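Local coordinates for protein 6-phosphogluconate dehydrogenase NAD-binding (Dyadobacter fermentans, PDB 4GBJ) that probably acts as an NAD(P)-dependent oxidoreductase of the 6-phosphogluconate and 3-hydroxyisobutyrate dehydrogenase family, at residues Arg237-Leu249 against Ala262-Ala274. Numbering follows the deposited sequence.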
loop_
_atom_site.group_PDB
_atom_site.type_symbol
_atom_site.label_atom_id
_atom_site.label_comp_id
_atom_site.label_asym_id
_atom_site.label_seq_id
_atom_site.Cartn_x
_atom_site.Cartn_y
_atom_site.Cartn_z
ATOM N N ARG B 237 -0.468 16.378 12.859
ATOM C CA ARG B 237 0.311 17.539 12.404
ATOM C C ARG B 237 1.598 17.136 11.727
ATOM O O ARG B 237 2.225 16.171 12.127
ATOM C CB ARG B 237 0.588 18.554 13.531
ATOM C CG ARG B 237 0.611 19.968 12.983
ATOM C CD ARG B 237 0.303 21.021 14.033
ATOM N NE ARG B 237 0.879 22.315 13.645
ATOM C CZ ARG B 237 2.162 22.652 13.765
ATOM N NH1 ARG B 237 3.029 21.813 14.309
ATOM N NH2 ARG B 237 2.579 23.846 13.371
ATOM N N PHE B 238 1.979 17.872 10.680
ATOM C CA PHE B 238 3.103 17.526 9.778
ATOM C C PHE B 238 4.414 17.211 10.497
ATOM O O PHE B 238 5.015 16.156 10.225
ATOM C CB PHE B 238 3.307 18.635 8.734
ATOM C CG PHE B 238 4.188 18.347 7.567
ATOM C CD1 PHE B 238 3.671 17.741 6.429
ATOM C CD2 PHE B 238 5.492 18.842 7.519
ATOM C CE1 PHE B 238 4.481 17.476 5.329
ATOM C CE2 PHE B 238 6.296 18.622 6.400
ATOM C CZ PHE B 238 5.789 17.920 5.308
ATOM N N PRO B 239 4.873 18.039 11.427
ATOM C CA PRO B 239 6.143 17.732 12.098
ATOM C C PRO B 239 6.106 16.383 12.822
ATOM O O PRO B 239 7.159 15.767 12.987
ATOM C CB PRO B 239 6.338 18.896 13.076
ATOM C CG PRO B 239 5.477 19.982 12.550
ATOM C CD PRO B 239 4.294 19.301 11.935
ATOM N N LEU B 240 4.905 15.906 13.217
ATOM C CA LEU B 240 4.807 14.618 13.904
ATOM C C LEU B 240 5.140 13.441 12.953
ATOM O O LEU B 240 5.611 12.427 13.420
ATOM C CB LEU B 240 3.430 14.443 14.576
ATOM C CG LEU B 240 3.128 15.497 15.609
ATOM C CD1 LEU B 240 1.722 15.345 16.146
ATOM C CD2 LEU B 240 4.154 15.503 16.750
ATOM N N GLY B 241 5.002 13.608 11.641
ATOM C CA GLY B 241 5.382 12.562 10.706
ATOM C C GLY B 241 6.867 12.349 10.681
ATOM O O GLY B 241 7.350 11.208 10.592
ATOM N N LEU B 242 7.608 13.450 10.772
ATOM C CA LEU B 242 9.060 13.438 10.812
ATOM C C LEU B 242 9.547 12.762 12.086
ATOM O O LEU B 242 10.451 11.945 12.034
ATOM C CB LEU B 242 9.617 14.870 10.690
ATOM C CG LEU B 242 11.153 15.042 10.721
ATOM C CD1 LEU B 242 11.826 14.145 9.729
ATOM C CD2 LEU B 242 11.541 16.467 10.547
ATOM N N LYS B 243 8.948 13.097 13.228
ATOM C CA LYS B 243 9.277 12.465 14.516
ATOM C C LYS B 243 9.132 10.931 14.398
ATOM O O LYS B 243 10.058 10.198 14.744
ATOM C CB LYS B 243 8.344 12.975 15.617
ATOM C CG LYS B 243 8.627 12.383 17.028
ATOM C CD LYS B 243 7.584 12.802 18.092
ATOM C CE LYS B 243 6.227 12.106 17.997
ATOM N NZ LYS B 243 6.309 10.613 18.201
ATOM N N ASP B 244 8.026 10.472 13.770
ATOM C CA ASP B 244 7.754 9.045 13.640
ATOM C C ASP B 244 8.710 8.342 12.668
ATOM O O ASP B 244 9.223 7.275 13.014
ATOM C CB ASP B 244 6.287 8.758 13.251
ATOM C CG ASP B 244 5.299 8.715 14.431
ATOM O OD1 ASP B 244 5.761 8.831 15.627
ATOM O OD2 ASP B 244 4.077 8.497 14.179
ATOM N N ILE B 245 8.977 8.906 11.499
ATOM C CA ILE B 245 9.904 8.252 10.580
ATOM C C ILE B 245 11.333 8.208 11.175
ATOM O O ILE B 245 12.051 7.260 10.917
ATOM C CB ILE B 245 9.874 8.864 9.166
ATOM C CG1 ILE B 245 10.425 7.921 8.143
ATOM C CG2 ILE B 245 10.592 10.207 9.077
ATOM C CD1 ILE B 245 9.556 6.642 7.908
ATOM N N ASN B 246 11.739 9.209 11.924
ATOM C CA ASN B 246 13.039 9.209 12.596
ATOM C C ASN B 246 13.126 8.139 13.664
ATOM O O ASN B 246 14.209 7.549 13.804
ATOM C CB ASN B 246 13.380 10.555 13.194
ATOM C CG ASN B 246 13.854 11.564 12.153
ATOM O OD1 ASN B 246 14.358 11.225 11.088
ATOM N ND2 ASN B 246 13.695 12.841 12.413
ATOM N N LEU B 247 11.997 7.812 14.376
ATOM C CA LEU B 247 11.995 6.697 15.346
ATOM C C LEU B 247 12.250 5.387 14.579
ATOM O O LEU B 247 12.996 4.541 15.027
ATOM C CB LEU B 247 10.657 6.598 16.100
ATOM C CG LEU B 247 10.263 7.713 17.091
ATOM C CD1 LEU B 247 8.971 7.397 17.722
ATOM C CD2 LEU B 247 11.309 7.901 18.182
ATOM N N THR B 248 11.607 5.227 13.415
ATOM C CA THR B 248 11.779 4.048 12.570
ATOM C C THR B 248 13.229 3.922 12.095
ATOM O O THR B 248 13.813 2.827 12.141
ATOM C CB THR B 248 10.799 4.134 11.418
ATOM O OG1 THR B 248 9.488 4.145 11.981
ATOM C CG2 THR B 248 10.989 3.009 10.389
ATOM N N LEU B 249 13.785 5.003 11.581
ATOM C CA LEU B 249 15.163 4.980 11.103
ATOM C C LEU B 249 16.139 4.652 12.223
ATOM O O LEU B 249 17.067 3.879 11.996
ATOM C CB LEU B 249 15.537 6.290 10.441
ATOM C CG LEU B 249 14.861 6.522 9.092
ATOM C CD1 LEU B 249 14.863 8.029 8.717
ATOM C CD2 LEU B 249 15.557 5.686 7.995
ATOM N N ALA B 262 12.215 4.717 3.749
ATOM C CA ALA B 262 12.079 5.644 4.894
ATOM C C ALA B 262 12.980 6.911 4.742
ATOM O O ALA B 262 12.593 7.993 5.181
ATOM C CB ALA B 262 12.359 4.924 6.205
ATOM N N ASP B 263 14.147 6.795 4.073
ATOM C CA ASP B 263 15.040 7.939 3.806
ATOM C C ASP B 263 14.325 8.997 2.958
ATOM O O ASP B 263 14.367 10.181 3.279
ATOM C CB ASP B 263 16.300 7.495 3.074
ATOM C CG ASP B 263 17.153 6.448 3.783
ATOM O OD1 ASP B 263 16.984 6.261 5.010
ATOM O OD2 ASP B 263 18.014 5.867 3.137
ATOM N N ILE B 264 13.602 8.528 1.924
ATOM C CA ILE B 264 12.801 9.354 1.017
ATOM C C ILE B 264 11.698 10.037 1.809
ATOM O O ILE B 264 11.584 11.224 1.692
ATOM C CB ILE B 264 12.221 8.548 -0.144
ATOM C CG1 ILE B 264 13.327 7.897 -1.031
ATOM C CG2 ILE B 264 11.257 9.379 -1.010
ATOM C CD1 ILE B 264 14.097 8.652 -1.695
ATOM N N ILE B 265 10.973 9.314 2.678
ATOM C CA ILE B 265 9.899 9.867 3.504
ATOM C C ILE B 265 10.442 10.942 4.414
ATOM O O ILE B 265 9.877 12.041 4.486
ATOM C CB ILE B 265 9.221 8.729 4.299
ATOM C CG1 ILE B 265 8.426 7.767 3.364
ATOM C CG2 ILE B 265 8.368 9.220 5.410
ATOM C CD1 ILE B 265 7.350 8.359 2.600
ATOM N N ARG B 266 11.559 10.649 5.088
ATOM C CA ARG B 266 12.203 11.652 5.924
ATOM C C ARG B 266 12.482 12.943 5.142
ATOM O O ARG B 266 12.161 14.021 5.636
ATOM C CB ARG B 266 13.509 11.115 6.523
ATOM C CG ARG B 266 14.308 12.132 7.330
ATOM C CD ARG B 266 15.457 11.424 8.041
ATOM N NE ARG B 266 16.417 12.377 8.593
ATOM C CZ ARG B 266 17.320 13.055 7.893
ATOM N NH1 ARG B 266 17.395 12.917 6.569
ATOM N NH2 ARG B 266 18.133 13.901 8.501
ATOM N N ASN B 267 13.034 12.849 3.941
ATOM C CA ASN B 267 13.351 14.062 3.135
ATOM C C ASN B 267 12.106 14.792 2.713
ATOM O O ASN B 267 12.154 16.027 2.643
ATOM C CB ASN B 267 14.231 13.746 1.909
ATOM C CG ASN B 267 15.662 13.448 2.324
ATOM O OD1 ASN B 267 16.098 13.810 3.401
ATOM N ND2 ASN B 267 16.400 12.706 1.521
ATOM N N ARG B 268 10.960 14.066 2.490
ATOM C CA ARG B 268 9.723 14.770 2.176
ATOM C C ARG B 268 9.293 15.717 3.326
ATOM O O ARG B 268 8.817 16.812 3.064
ATOM C CB ARG B 268 8.586 13.800 1.906
ATOM C CG ARG B 268 8.764 12.894 0.735
ATOM C CD ARG B 268 9.117 13.659 -0.511
ATOM N NE ARG B 268 8.896 12.890 -1.727
ATOM C CZ ARG B 268 9.245 13.284 -2.949
ATOM N NH1 ARG B 268 9.858 14.436 -3.131
ATOM N NH2 ARG B 268 9.013 12.507 -3.994
ATOM N N PHE B 269 9.409 15.265 4.563
ATOM C CA PHE B 269 9.075 16.087 5.736
ATOM C C PHE B 269 10.039 17.226 5.914
ATOM O O PHE B 269 9.605 18.360 6.158
ATOM C CB PHE B 269 9.028 15.285 7.041
ATOM C CG PHE B 269 7.810 14.399 7.139
ATOM C CD1 PHE B 269 6.537 14.946 7.184
ATOM C CD2 PHE B 269 7.931 13.011 7.084
ATOM C CE1 PHE B 269 5.414 14.130 7.162
ATOM C CE2 PHE B 269 6.813 12.206 7.078
ATOM C CZ PHE B 269 5.560 12.765 7.144
ATOM N N ILE B 270 11.353 16.953 5.788
ATOM C CA ILE B 270 12.362 18.033 5.953
ATOM C C ILE B 270 12.108 19.155 4.903
ATOM O O ILE B 270 12.058 20.349 5.229
ATOM C CB ILE B 270 13.794 17.473 5.853
ATOM C CG1 ILE B 270 14.062 16.523 7.054
ATOM C CG2 ILE B 270 14.804 18.600 5.845
ATOM C CD1 ILE B 270 15.341 15.729 6.932
ATOM N N SER B 271 11.953 18.749 3.647
ATOM C CA SER B 271 11.682 19.668 2.543
ATOM C C SER B 271 10.342 20.377 2.731
ATOM O O SER B 271 10.256 21.581 2.485
ATOM C CB SER B 271 11.737 18.960 1.189
ATOM O OG SER B 271 11.651 19.934 0.163
ATOM N N GLY B 272 9.321 19.661 3.222
ATOM C CA GLY B 272 8.040 20.278 3.486
ATOM C C GLY B 272 8.110 21.350 4.557
ATOM O O GLY B 272 7.409 22.365 4.480
ATOM N N LEU B 273 8.924 21.122 5.592
ATOM C CA LEU B 273 9.141 22.147 6.614
ATOM C C LEU B 273 9.894 23.346 6.006
ATOM O O LEU B 273 9.592 24.497 6.329
ATOM C CB LEU B 273 9.894 21.563 7.799
ATOM C CG LEU B 273 9.094 20.622 8.701
ATOM C CD1 LEU B 273 10.037 19.945 9.697
ATOM C CD2 LEU B 273 7.939 21.363 9.432
ATOM N N ALA B 274 10.833 23.115 5.101
ATOM C CA ALA B 274 11.512 24.234 4.408
ATOM C C ALA B 274 10.476 25.046 3.608
ATOM O O ALA B 274 10.657 26.243 3.437
ATOM C CB ALA B 274 12.609 23.733 3.464
HETATM O O HOH W 1 15.585 14.338 10.883
#
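Phe269 turns the edge of its ring to one face of Phe238, a T-shaped pair with centroids 4.9 Å apart and planes at 65°; Phe269 CD1 stands over the centre of that face, and Arg268 O lies at the edge of the Phe238 ring, near its plane. One face of Phe269 itself is laid on the backbone of the other helix, where Gly241 CA makes a CH-pi contact 3.9 Å from the ring centroid. Arg266 runs extended between Leu242 and Leu249; Ile270 CD1 covers one face of its guanidinium, and Asn246 OD1 lies at the edge, in plane. Segments 238-249 and 262-274, parts of helices 238-254 and 260-274, run roughly antiparallel (150° between their directions) as a knobs-into-holes pair in the all-helical C-terminal domain, and helix 169-197, which carries the predicted active-site Lys174, packs beside both. Both rings lie against glycines: Phe269 CZ is 3.6 Å from Gly241 CA, and Phe238 CZ 3.7 Å from Gly272 CA. With CG anti to its carbonyl carbon (chi1 -73°), Phe269 enters the hole formed by Phe238, Gly241, Leu242 and Ile245; an alanine here would probably leave a gap over Gly241 and the face of Phe238 without its aromatic mate. Farther along, Ile245 fits among Ala262, Ile265, Arg266 and Phe269, its CD1 3.7 Å from Ala262 CB. A water accepts from Asn246 ND2 at 2.9 Å and, weakly, from Arg266 NE at 3.1 Å.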